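Local coordinates for Serine/threonine-protein acetyltransferase HopZ1a (Pseudomonas syringae pv. syringae, PDB 5KLP) that transfers acetyl groups from acetyl-CoA to side chains of host proteins, using inositol hexakisphosphate as cofactor, and so impairs the host microtubule network and immunity, at residues 49-54 against 324-329; 197-202 against 257-262; 251-256 against 274-279; 283-288 against 294-299. The protein carries 10 engineered substitutions. All blocks are in the same frame, centred on the assembly; numbering follows the deposited sequence.

Contact 1 (49-54 against 324-329)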
# COMPACT_ATOMS: atom_id res chain seq x y z
N LEU A 49 1.07 -17.14 -11.07
CA LEU A 49 0.06 -18.19 -11.22
C LEU A 49 0.36 -19.34 -10.28
O LEU A 49 -0.53 -19.80 -9.56
CB LEU A 49 0.00 -18.68 -12.67
CG LEU A 49 -0.71 -17.76 -13.67
CD1 LEU A 49 -0.47 -18.24 -15.09
CD2 LEU A 49 -2.19 -17.71 -13.37
N ASP A 50 1.61 -19.77 -10.26
CA ASP A 50 2.06 -20.83 -9.37
C ASP A 50 1.79 -20.46 -7.92
O ASP A 50 1.33 -21.29 -7.14
CB ASP A 50 3.55 -21.11 -9.57
CG ASP A 50 3.87 -21.70 -10.93
OD1 ASP A 50 2.94 -22.18 -11.61
OD2 ASP A 50 5.06 -21.70 -11.31
N ARG A 51 2.08 -19.22 -7.55
CA ARG A 51 1.86 -18.76 -6.18
C ARG A 51 0.40 -18.80 -5.79
O ARG A 51 0.05 -19.25 -4.70
CB ARG A 51 2.41 -17.34 -5.99
CG ARG A 51 2.19 -16.76 -4.59
CD ARG A 51 2.90 -15.43 -4.48
NE ARG A 51 2.78 -14.79 -3.17
CZ ARG A 51 3.56 -15.05 -2.12
NH1 ARG A 51 4.52 -15.96 -2.21
NH2 ARG A 51 3.37 -14.40 -0.98
N ALA A 52 -0.47 -18.31 -6.67
CA ALA A 52 -1.89 -18.31 -6.38
C ALA A 52 -2.42 -19.75 -6.35
O ALA A 52 -3.43 -20.03 -5.72
CB ALA A 52 -2.66 -17.48 -7.40
N SER A 53 -1.74 -20.65 -7.06
CA SER A 53 -2.15 -22.06 -7.13
C SER A 53 -1.67 -22.87 -5.94
O SER A 53 -2.11 -23.99 -5.73
CB SER A 53 -1.63 -22.71 -8.41
OG SER A 53 -2.15 -22.07 -9.55
N GLY A 54 -0.74 -22.31 -5.18
CA GLY A 54 -0.12 -23.01 -4.07
C GLY A 54 1.16 -23.73 -4.45
O GLY A 54 1.31 -24.92 -4.20
N SER A 324 -6.17 -13.03 -1.17
CA SER A 324 -6.70 -11.94 -1.98
C SER A 324 -5.63 -11.09 -2.69
O SER A 324 -5.81 -10.71 -3.85
CB SER A 324 -7.59 -11.04 -1.12
OG SER A 324 -8.14 -9.98 -1.88
N ILE A 325 -4.52 -10.79 -2.01
CA ILE A 325 -3.48 -9.93 -2.59
C ILE A 325 -2.81 -10.65 -3.77
O ILE A 325 -2.37 -10.01 -4.73
CB ILE A 325 -2.42 -9.50 -1.56
CG1 ILE A 325 -1.57 -8.34 -2.11
CG2 ILE A 325 -1.51 -10.67 -1.15
CD1 ILE A 325 -2.36 -7.08 -2.45
N ASP A 326 -2.76 -11.97 -3.70
CA ASP A 326 -2.19 -12.77 -4.79
C ASP A 326 -3.13 -12.72 -5.99
O ASP A 326 -2.69 -12.77 -7.15
CB ASP A 326 -1.94 -14.19 -4.29
CG ASP A 326 -1.01 -14.22 -3.07
OD1 ASP A 326 0.10 -13.61 -3.12
OD2 ASP A 326 -1.41 -14.78 -2.04
N GLY A 327 -4.42 -12.59 -5.71
CA GLY A 327 -5.41 -12.36 -6.75
C GLY A 327 -5.23 -11.00 -7.41
O GLY A 327 -5.36 -10.87 -8.63
N PHE A 328 -4.94 -9.99 -6.60
CA PHE A 328 -4.68 -8.66 -7.14
C PHE A 328 -3.47 -8.69 -8.10
O PHE A 328 -3.49 -8.04 -9.14
CB PHE A 328 -4.45 -7.65 -6.00
CG PHE A 328 -4.06 -6.27 -6.49
CD1 PHE A 328 -4.98 -5.46 -7.14
CD2 PHE A 328 -2.76 -5.82 -6.34
CE1 PHE A 328 -4.61 -4.21 -7.62
CE2 PHE A 328 -2.38 -4.57 -6.82
CZ PHE A 328 -3.32 -3.76 -7.46
N ARG A 329 -2.44 -9.45 -7.76
CA ARG A 329 -1.26 -9.55 -8.62
C ARG A 329 -1.64 -10.14 -9.98
O ARG A 329 -1.18 -9.65 -11.00
CB ARG A 329 -0.15 -10.37 -7.97
CG ARG A 329 1.13 -10.47 -8.83
CD ARG A 329 2.30 -10.99 -7.97
NE ARG A 329 1.76 -11.87 -6.95
CZ ARG A 329 2.00 -11.80 -5.65
NH1 ARG A 329 2.82 -10.90 -5.13
NH2 ARG A 329 1.40 -12.67 -4.87

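Contact 2 (197-202 against 257-262). With IHP (inositol hexakisphosphate), chain D.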
# COMPACT_ATOMS: atom_id res chain seq x y z
N ALA A 197 -2.03 2.74 -3.97
CA ALA A 197 -1.95 3.92 -4.84
C ALA A 197 -3.25 4.08 -5.61
O ALA A 197 -3.81 5.18 -5.67
CB ALA A 197 -0.77 3.80 -5.82
N ILE A 198 -3.73 2.99 -6.19
CA ILE A 198 -5.01 3.01 -6.91
C ILE A 198 -6.16 3.41 -5.98
O ILE A 198 -7.03 4.20 -6.37
CB ILE A 198 -5.33 1.64 -7.55
CG1 ILE A 198 -4.22 1.24 -8.53
CG2 ILE A 198 -6.69 1.69 -8.26
CD1 ILE A 198 -4.35 -0.18 -9.06
N LYS A 199 -6.18 2.86 -4.76
CA LYS A 199 -7.26 3.20 -3.82
C LYS A 199 -7.18 4.65 -3.37
O LYS A 199 -8.21 5.30 -3.14
CB LYS A 199 -7.23 2.28 -2.59
CG LYS A 199 -7.46 0.80 -2.90
CD LYS A 199 -8.70 0.60 -3.77
CE LYS A 199 -9.03 -0.86 -3.95
NZ LYS A 199 -10.17 -1.04 -4.88
N ALA A 200 -5.97 5.17 -3.26
CA ALA A 200 -5.77 6.56 -2.86
C ALA A 200 -6.32 7.49 -3.93
O ALA A 200 -6.87 8.54 -3.63
CB ALA A 200 -4.31 6.84 -2.64
N HIS A 201 -6.14 7.08 -5.18
CA HIS A 201 -6.69 7.81 -6.31
C HIS A 201 -8.21 7.73 -6.30
O HIS A 201 -8.88 8.74 -6.44
CB HIS A 201 -6.14 7.25 -7.63
CG HIS A 201 -6.63 7.99 -8.84
ND1 HIS A 201 -6.97 9.32 -8.82
CD2 HIS A 201 -6.85 7.57 -10.11
CE1 HIS A 201 -7.37 9.70 -10.02
NE2 HIS A 201 -7.31 8.65 -10.82
N LYS A 202 -8.74 6.52 -6.13
CA LYS A 202 -10.19 6.36 -6.12
C LYS A 202 -10.85 7.13 -4.98
O LYS A 202 -11.97 7.60 -5.11
CB LYS A 202 -10.60 4.89 -6.01
CG LYS A 202 -10.41 4.06 -7.26
CD LYS A 202 -11.04 2.68 -7.09
CE LYS A 202 -11.17 1.94 -8.42
NZ LYS A 202 -10.17 0.90 -8.67
N PRO A 257 -10.51 4.58 4.23
CA PRO A 257 -11.70 3.79 3.89
C PRO A 257 -11.45 2.29 3.91
O PRO A 257 -10.29 1.86 3.85
CB PRO A 257 -12.05 4.25 2.47
CG PRO A 257 -11.18 5.41 2.18
CD PRO A 257 -10.00 5.33 3.07
N VAL A 258 -12.52 1.51 3.96
CA VAL A 258 -12.42 0.05 4.05
C VAL A 258 -11.66 -0.55 2.85
O VAL A 258 -11.10 -1.65 2.95
CB VAL A 258 -13.83 -0.59 4.16
CG1 VAL A 258 -14.64 -0.35 2.87
CG2 VAL A 258 -13.74 -2.07 4.51
N ASP A 259 -11.61 0.20 1.75
CA ASP A 259 -10.84 -0.17 0.56
C ASP A 259 -9.47 -0.72 0.92
O ASP A 259 -8.99 -1.67 0.30
CB ASP A 259 -10.61 1.06 -0.32
CG ASP A 259 -11.90 1.68 -0.81
OD1 ASP A 259 -12.79 1.98 0.04
OD2 ASP A 259 -12.00 1.93 -2.03
N PHE A 260 -8.86 -0.12 1.93
CA PHE A 260 -7.47 -0.43 2.26
C PHE A 260 -7.32 -1.73 3.04
O PHE A 260 -6.21 -2.15 3.35
CB PHE A 260 -6.85 0.76 3.01
CG PHE A 260 -6.60 1.94 2.12
CD1 PHE A 260 -7.64 2.81 1.79
CD2 PHE A 260 -5.34 2.14 1.52
CE1 PHE A 260 -7.42 3.88 0.93
CE2 PHE A 260 -5.12 3.20 0.67
CZ PHE A 260 -6.16 4.08 0.37
N TYR A 261 -8.44 -2.41 3.30
CA TYR A 261 -8.38 -3.66 4.04
C TYR A 261 -8.89 -4.85 3.25
O TYR A 261 -8.90 -5.97 3.74
CB TYR A 261 -9.13 -3.53 5.39
CG TYR A 261 -8.29 -2.76 6.38
CD1 TYR A 261 -7.30 -3.40 7.11
CD2 TYR A 261 -8.42 -1.37 6.51
CE1 TYR A 261 -6.49 -2.70 7.99
CE2 TYR A 261 -7.61 -0.66 7.39
CZ TYR A 261 -6.66 -1.33 8.13
OH TYR A 261 -5.84 -0.65 8.99
N LYS A 262 -9.30 -4.61 2.00
CA LYS A 262 -9.83 -5.67 1.16
C LYS A 262 -8.86 -6.84 0.91
O LYS A 262 -9.29 -7.98 0.71
CB LYS A 262 -10.27 -5.08 -0.20
CG LYS A 262 -11.52 -4.25 -0.15
CD LYS A 262 -11.96 -3.82 -1.53
CE LYS A 262 -12.58 -4.99 -2.32
NZ LYS A 262 -13.15 -4.55 -3.63
C1 IHP D . -11.43 -3.73 -10.43
C2 IHP D . -10.54 -3.91 -9.12
C3 IHP D . -10.70 -5.14 -8.15
C4 IHP D . -11.91 -6.12 -8.53
C5 IHP D . -13.02 -5.57 -9.40
C6 IHP D . -12.31 -5.02 -10.64
O11 IHP D . -12.11 -2.61 -10.42
P1 IHP D . -12.12 -1.30 -11.50
O21 IHP D . -12.23 0.01 -10.73
O31 IHP D . -13.33 -1.42 -12.44
O41 IHP D . -10.88 -1.20 -12.38
O12 IHP D . -10.38 -2.75 -8.40
P2 IHP D . -8.82 -2.12 -8.30
O22 IHP D . -8.29 -1.81 -9.71
O32 IHP D . -8.71 -0.85 -7.44
O42 IHP D . -7.89 -3.22 -7.74
O13 IHP D . -10.85 -4.65 -6.98
P3 IHP D . -10.01 -4.70 -5.52
O23 IHP D . -8.57 -4.20 -5.49
O33 IHP D . -10.92 -3.67 -4.86
O43 IHP D . -10.09 -6.05 -4.81
O14 IHP D . -12.44 -6.70 -7.44
P4 IHP D . -12.05 -8.19 -6.95
O24 IHP D . -10.71 -8.21 -6.22
O34 IHP D . -13.14 -8.81 -6.06
O44 IHP D . -11.90 -9.13 -8.16
O15 IHP D . -13.92 -4.77 -8.81
P5 IHP D . -15.55 -5.20 -8.57
O25 IHP D . -15.76 -6.70 -8.81
O35 IHP D . -15.98 -4.90 -7.11
O45 IHP D . -16.50 -4.44 -9.50
O16 IHP D . -13.18 -4.84 -11.63
P6 IHP D . -12.85 -5.07 -13.22
O26 IHP D . -11.91 -6.26 -13.39
O36 IHP D . -14.13 -5.33 -14.03
O46 IHP D . -12.18 -3.83 -13.82
O HOH W 1 -12.38 0.54 -4.14

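Contact 3 (251-256 against 274-279)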
# COMPACT_ATOMS: atom_id res chain seq x y z
N PHE A 251 -3.49 4.61 12.86
CA PHE A 251 -3.85 3.29 12.39
C PHE A 251 -4.80 3.41 11.22
O PHE A 251 -5.70 4.26 11.23
CB PHE A 251 -4.47 2.47 13.52
CG PHE A 251 -4.90 1.11 13.10
CD1 PHE A 251 -3.96 0.17 12.70
CD2 PHE A 251 -6.24 0.75 13.11
CE1 PHE A 251 -4.36 -1.09 12.32
CE2 PHE A 251 -6.64 -0.52 12.72
CZ PHE A 251 -5.70 -1.43 12.32
N GLY A 252 -4.59 2.57 10.21
CA GLY A 252 -5.32 2.66 8.95
C GLY A 252 -6.83 2.73 9.06
O GLY A 252 -7.46 3.60 8.45
N ALA A 253 -7.43 1.83 9.84
CA ALA A 253 -8.89 1.76 9.96
C ALA A 253 -9.50 3.04 10.53
O ALA A 253 -10.66 3.33 10.28
CB ALA A 253 -9.31 0.57 10.80
N ASP A 254 -8.71 3.80 11.29
CA ASP A 254 -9.22 5.03 11.89
C ASP A 254 -9.36 6.18 10.90
O ASP A 254 -10.21 7.04 11.09
CB ASP A 254 -8.32 5.48 13.05
CG ASP A 254 -8.49 4.59 14.28
OD1 ASP A 254 -9.61 4.08 14.49
OD2 ASP A 254 -7.51 4.40 15.02
N VAL A 255 -8.54 6.20 9.85
CA VAL A 255 -8.49 7.36 8.97
C VAL A 255 -8.64 7.06 7.47
O VAL A 255 -8.75 7.98 6.67
CB VAL A 255 -7.17 8.14 9.16
CG1 VAL A 255 -7.07 8.68 10.58
CG2 VAL A 255 -5.98 7.26 8.84
N LEU A 256 -8.61 5.78 7.10
CA LEU A 256 -8.71 5.38 5.69
C LEU A 256 -10.00 4.59 5.47
O LEU A 256 -10.52 4.00 6.40
CB LEU A 256 -7.51 4.54 5.29
CG LEU A 256 -6.12 5.19 5.39
CD1 LEU A 256 -5.04 4.18 5.00
CD2 LEU A 256 -6.05 6.43 4.52
N MSE A 274 -14.75 -5.18 11.58
CA MSE A 274 -16.20 -5.07 11.41
C MSE A 274 -16.96 -4.86 12.71
O MSE A 274 -18.14 -4.50 12.70
CB MSE A 274 -16.76 -6.30 10.71
CG MSE A 274 -16.38 -6.41 9.26
SE MSE A 274 -17.55 -7.70 8.35
CE MSE A 274 -19.21 -6.66 8.39
N LYS A 275 -16.28 -5.09 13.83
CA LYS A 275 -16.90 -4.94 15.14
C LYS A 275 -16.78 -3.52 15.66
O LYS A 275 -17.40 -3.16 16.66
CB LYS A 275 -16.26 -5.91 16.14
CG LYS A 275 -16.65 -7.36 15.92
CD LYS A 275 -16.52 -8.19 17.20
CE LYS A 275 -16.69 -7.37 18.47
NZ LYS A 275 -16.49 -8.21 19.69
N ARG A 276 -15.98 -2.71 14.98
CA ARG A 276 -15.76 -1.33 15.40
C ARG A 276 -17.08 -0.56 15.41
O ARG A 276 -17.85 -0.63 14.45
CB ARG A 276 -14.72 -0.65 14.49
CG ARG A 276 -13.33 -1.30 14.58
CD ARG A 276 -12.36 -0.79 13.51
NE ARG A 276 -11.78 0.50 13.88
CZ ARG A 276 -12.22 1.66 13.42
NH1 ARG A 276 -13.24 1.68 12.57
NH2 ARG A 276 -11.66 2.80 13.82
N PRO A 277 -17.35 0.14 16.51
CA PRO A 277 -18.57 0.91 16.77
C PRO A 277 -18.92 1.90 15.66
O PRO A 277 -20.10 2.09 15.38
CB PRO A 277 -18.26 1.65 18.07
CG PRO A 277 -17.28 0.78 18.75
CD PRO A 277 -16.43 0.17 17.66
N ASP A 278 -17.91 2.52 15.05
CA ASP A 278 -18.18 3.53 14.03
C ASP A 278 -18.71 2.91 12.74
O ASP A 278 -19.14 3.62 11.84
CB ASP A 278 -16.92 4.36 13.75
CG ASP A 278 -15.77 3.53 13.18
OD1 ASP A 278 -15.90 2.30 13.07
OD2 ASP A 278 -14.72 4.13 12.84
N GLY A 279 -18.68 1.58 12.65
CA GLY A 279 -19.20 0.85 11.51
C GLY A 279 -18.49 1.10 10.19
O GLY A 279 -18.93 0.63 9.14

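Contact 4 (283-288 against 294-299). With IHP (inositol hexakisphosphate), chain D.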
# COMPACT_ATOMS: atom_id res chain seq x y z
N GLY A 283 -19.24 -2.10 6.06
CA GLY A 283 -20.14 -2.01 4.92
C GLY A 283 -19.73 -2.88 3.74
O GLY A 283 -18.86 -3.74 3.85
N ARG A 284 -20.37 -2.63 2.61
CA ARG A 284 -20.08 -3.34 1.37
C ARG A 284 -18.69 -3.00 0.83
O ARG A 284 -18.31 -1.83 0.82
CB ARG A 284 -21.16 -3.01 0.33
CG ARG A 284 -21.00 -3.74 -0.99
CD ARG A 284 -21.91 -3.17 -2.08
NE ARG A 284 -22.07 -4.12 -3.18
CZ ARG A 284 -23.23 -4.59 -3.62
NH1 ARG A 284 -24.36 -4.20 -3.05
NH2 ARG A 284 -23.26 -5.44 -4.64
N VAL A 285 -17.94 -4.00 0.38
CA VAL A 285 -16.61 -3.72 -0.15
C VAL A 285 -16.48 -4.01 -1.65
O VAL A 285 -15.49 -3.64 -2.26
CB VAL A 285 -15.51 -4.51 0.61
CG1 VAL A 285 -15.47 -4.07 2.09
CG2 VAL A 285 -15.72 -6.01 0.48
N ASN A 286 -17.49 -4.63 -2.25
CA ASN A 286 -17.47 -4.81 -3.70
C ASN A 286 -18.38 -3.80 -4.39
O ASN A 286 -19.26 -3.23 -3.75
CB ASN A 286 -17.89 -6.23 -4.08
CG ASN A 286 -19.34 -6.53 -3.76
OD1 ASN A 286 -19.94 -5.89 -2.90
ND2 ASN A 286 -19.92 -7.48 -4.49
N SER A 287 -18.18 -3.57 -5.68
CA SER A 287 -18.95 -2.54 -6.37
C SER A 287 -20.43 -2.95 -6.47
O SER A 287 -20.77 -4.13 -6.40
CB SER A 287 -18.39 -2.28 -7.76
OG SER A 287 -18.53 -3.42 -8.60
N GLU A 288 -21.29 -1.95 -6.63
CA GLU A 288 -22.74 -2.17 -6.58
C GLU A 288 -23.26 -2.94 -7.79
O GLU A 288 -24.36 -3.49 -7.76
CB GLU A 288 -23.47 -0.84 -6.44
CG GLU A 288 -23.14 -0.10 -5.15
CD GLU A 288 -23.92 -0.61 -3.94
OE1 GLU A 288 -24.26 -1.82 -3.91
OE2 GLU A 288 -24.19 0.18 -3.01
N GLU A 294 -20.96 -7.90 -0.64
CA GLU A 294 -19.90 -8.63 0.03
C GLU A 294 -19.24 -7.70 1.03
O GLU A 294 -18.88 -6.57 0.69
CB GLU A 294 -18.90 -9.15 -1.01
CG GLU A 294 -17.71 -9.90 -0.46
CD GLU A 294 -16.90 -10.59 -1.54
OE1 GLU A 294 -16.37 -9.91 -2.45
OE2 GLU A 294 -16.79 -11.84 -1.48
N ASN A 295 -19.12 -8.14 2.28
CA ASN A 295 -18.40 -7.36 3.27
C ASN A 295 -17.00 -7.91 3.47
O ASN A 295 -16.63 -8.92 2.87
CB ASN A 295 -19.17 -7.29 4.60
CG ASN A 295 -19.36 -8.65 5.26
OD1 ASN A 295 -18.48 -9.50 5.24
ND2 ASN A 295 -20.52 -8.84 5.88
N LEU A 296 -16.23 -7.25 4.32
CA LEU A 296 -14.83 -7.59 4.53
C LEU A 296 -14.62 -9.05 4.97
O LEU A 296 -13.72 -9.73 4.48
CB LEU A 296 -14.24 -6.63 5.56
CG LEU A 296 -12.79 -6.20 5.48
CD1 LEU A 296 -12.41 -5.77 4.06
CD2 LEU A 296 -12.58 -5.07 6.48
N VAL A 297 -15.43 -9.54 5.91
CA VAL A 297 -15.26 -10.92 6.34
C VAL A 297 -15.62 -11.91 5.22
O VAL A 297 -14.93 -12.90 5.01
CB VAL A 297 -16.08 -11.21 7.60
CG1 VAL A 297 -16.19 -12.70 7.82
CG2 VAL A 297 -15.41 -10.53 8.81
N GLN A 298 -16.69 -11.63 4.48
CA GLN A 298 -17.10 -12.52 3.40
C GLN A 298 -16.04 -12.56 2.32
O GLN A 298 -15.76 -13.62 1.75
CB GLN A 298 -18.44 -12.07 2.82
CG GLN A 298 -19.62 -12.27 3.78
CD GLN A 298 -20.87 -11.57 3.30
OE1 GLN A 298 -20.79 -10.50 2.69
NE2 GLN A 298 -22.02 -12.17 3.56
N ARG A 299 -15.44 -11.41 2.03
CA ARG A 299 -14.39 -11.36 1.03
C ARG A 299 -13.20 -12.20 1.47
O ARG A 299 -12.70 -13.03 0.70
CB ARG A 299 -13.94 -9.92 0.76
CG ARG A 299 -12.83 -9.89 -0.25
CD ARG A 299 -12.27 -8.52 -0.56
NE ARG A 299 -11.18 -8.71 -1.51
CZ ARG A 299 -11.33 -8.77 -2.83
NH1 ARG A 299 -12.53 -8.60 -3.39
NH2 ARG A 299 -10.27 -8.99 -3.60
C1 IHP D . -11.43 -3.73 -10.43
C2 IHP D . -10.54 -3.91 -9.12
C3 IHP D . -10.70 -5.14 -8.15
C4 IHP D . -11.91 -6.12 -8.53
C5 IHP D . -13.02 -5.57 -9.40
C6 IHP D . -12.31 -5.02 -10.64
O11 IHP D . -12.11 -2.61 -10.42
P1 IHP D . -12.12 -1.30 -11.50
O21 IHP D . -12.23 0.01 -10.73
O31 IHP D . -13.33 -1.42 -12.44
O41 IHP D . -10.88 -1.20 -12.38
O12 IHP D . -10.38 -2.75 -8.40
P2 IHP D . -8.82 -2.12 -8.30
O22 IHP D . -8.29 -1.81 -9.71
O32 IHP D . -8.71 -0.85 -7.44
O42 IHP D . -7.89 -3.22 -7.74
O13 IHP D . -10.85 -4.65 -6.98
P3 IHP D . -10.01 -4.70 -5.52
O23 IHP D . -8.57 -4.20 -5.49
O33 IHP D . -10.92 -3.67 -4.86
O43 IHP D . -10.09 -6.05 -4.81
O14 IHP D . -12.44 -6.70 -7.44
P4 IHP D . -12.05 -8.19 -6.95
O24 IHP D . -10.71 -8.21 -6.22
O34 IHP D . -13.14 -8.81 -6.06
O44 IHP D . -11.90 -9.13 -8.16
O15 IHP D . -13.92 -4.77 -8.81
P5 IHP D . -15.55 -5.20 -8.57
O25 IHP D . -15.76 -6.70 -8.81
O35 IHP D . -15.98 -4.90 -7.11
O45 IHP D . -16.50 -4.44 -9.50
O16 IHP D . -13.18 -4.84 -11.63
P6 IHP D . -12.85 -5.07 -13.22
O26 IHP D . -11.91 -6.26 -13.39
O36 IHP D . -14.13 -5.33 -14.03
O46 IHP D . -12.18 -3.83 -13.82
O HOH W 2 -17.26 -4.94 5.62
O HOH W 3 -17.83 -9.42 -5.55

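Contact 1 (49-54 against 324-329)
Arg-51 and Asp-326 form the salt bridge that joins helix 40-53 to helix 324-340. Arg-51 NE donates to Asp-326 OD1 at 2.9 Å, with an N-H...O angle of 150°, though the place of OD1 is less sure. The arginine chain is extended as far as NE, with CG anti to the backbone N (chi1 178°), and this carries NE across the gap between the helices. The carboxylate meets the edge of the guanidinium, near its plane. The two planes are themselves steeply turned, 77° apart.

Arg-329 is the third charged member. Its chain bends at chi3 and swings the guanidinium towards the same carboxylate oxygen. The modelled approach of Arg-329 NH2 to Asp-326 OD1 is too short to trust, so the exact place of both atoms is doubtful. Both arginines also have other acids: Arg-51 NH2 pairs with Asp-188, and Arg-329 NH1 pairs with Asp-65 and Asp-188.

Hydrogen bonds within the first segment finish its helix. Leu-49 O receives both Ser-53 N and Ser-53 OG, the hydroxyl at 2.8 Å and above the carbonyl plane. Gly-54 then leaves the helix with positive phi, in a Schellman motif.

The whole is a buried salt-bridge network close to the CoA site. The Arg-51 side chain is about 5 Å from that of Thr-185, a residue changed in this structure, and the Asp-326 side chain about 5 Å from that of Phe-321. Asp-188, the shared partner, directly precedes the active-site Cys-189.

Contact 2 (197-202 against 257-262)
Lys-199 on helix 189-202 faces Asp-259 in the 3-10 segment 258-261, and their CA atoms, 6.6 Å apart, are the closest CA pair of the two segments. Lys-199 CB sits over one face of the Phe-260 ring, a CH-pi contact 4.0 Å from the centroid and shifted towards the rim at CZ. Ala-200 touches the same CZ more loosely. Tyr-196 meets the Phe-260 ring edge-to-face.

The Lys-199 chain bends at chi2 (-50°) and turns away from the ring along Asp-259. Its NZ stays 4.5 Å from Asp-259 OD2, beyond a salt bridge. A water bridges the two, accepting from the ammonium and donating to the carboxylate.

This is one wall of the inositol hexakisphosphate pocket. Lys-199 NZ spans two phosphates, donating to IHP O33 at 2.7 Å and to IHP O32 at 3.0 Å. Lys-202 NZ comes from the next turn of the helix to IHP O32 at 2.6 Å, and more weakly to IHP O21. From the loop, Lys-262 NZ reaches IHP O33 at 2.7 Å and also donates to Val-285 O. IHP O32 is thus held by Lys-199 and Lys-202, and IHP O33 by Lys-199 and Lys-262. Ile-198 CG2 lies against IHP O32 at 3.3 Å.

Contact 3 (251-256 against 274-279)
Arg-276 reaches Asp-254 because its chain starts with CG anti to the carbonyl carbon (chi1 -64°) and then bends sharply at chi3 (81°). The bend swings the guanidinium across to the short helix 252-255. Asp-254 has a similar first torsion, which turns its carboxylate towards the arginine although its CB does not point there.

Arg-276 NH2 and Asp-254 OD1 form a salt bridge at 2.5 Å. The hydrogen bond within it is strongly bent and weak, and so short a length is doubtful in detail. The acid approaches at the edge of the guanidinium, near its plane, but the carboxylate is twisted 51° from that plane. Ala-253 lies over the flat group. Its CB stands 3.9 Å above the guanidinium plane, offset towards the rim at NE, and its carbonyl O also lies over a face.

The other end of the guanidinium is held from its own segment. Asp-278 OD1 makes a salt bridge to Arg-276 NH1 at 2.8 Å, and Asp-278 OD2 adds a weak hydrogen bond to the same nitrogen. A type I beta turn brings the two residues together, closed by Gly-279 N to Arg-276 O at 3.0 Å. Asp-254 OD2 has further partners in Arg-228 and Ser-225, while Arg-280 binds both Asp-278 and Ala-253 O.

The arrangement is a salt-bridge network built round one arginine between two acids. It lies apart from the cofactor, CoA and catalytic sites. It ties the beta turn after helix 267-274 to the short helix 252-255, which follows strand 248-251 at one edge of the six-stranded sheet.

Contact 4 (283-288 against 294-299)
The amide of Asn-286 and the carboxylate of Glu-294 belong to side chains that cross at about a right angle, with their planes 57° apart. Asn-286 CG packs on Glu-294 CB at 3.8 Å. The Arg-299 guanidinium has IHP O43 over one face and the phosphorus P4 at its edge, in plane. It grips that phosphate with two bonds, NH1 to IHP O34 at 2.7 Å and NH2 to IHP O24 at 2.8 Å. The Arg-284 guanidinium has Glu-288 CA over one face.

Val-285 N donates to Glu-294 O at 2.8 Å, almost straight at 172°. In return Glu-294 N makes a weak bond to Asn-286 OD1, which also receives a weak bond from Arg-284 NE. A water links Gly-283 O to Leu-296 N. Val-285 CG1 meets Leu-296 CD1 at 4.0 Å.

Asn-295 is the N-cap of helix 296-302. Its OD1 takes Gln-298 N at 2.9 Å, and Gln-298 OE1 takes Asn-295 N at 2.9 Å, which completes a capping box. Glu-294 turns its carboxylate to Arg-22.

Ser-287 N also donates to the ligand, at IHP O35 at 2.9 Å. The two segments thus bring a backbone amide and an arginine to different phosphates of one cofactor, so binding it would be expected to steady the loop against the helix.

How the contacts relate
Contact 1 closes a long loop of chain, and the other three are nested inside it. Contacts 2 and 3 alternate along the chain; contact 4 follows both. Contacts 2 and 4 have centres 13 Å apart and share the inositol hexakisphosphate, whose pocket also includes Phe-328 from contact 1. They also join directly: Lys-262 O lies near Arg-299 NE, and Val-258 packs on Val-285. Ser-324 of helix 324-340 links contact 1 to Arg-299. Contact 3 stands farther off, 27 Å from contact 1 between centres, but Tyr-261 of contact 2 packs on its residues 251-253, and its Met-274 on Asn-295 and Val-297. The cofactor thus bridges helices 189-202, 296-302 and 324-340, consistent with allosteric control.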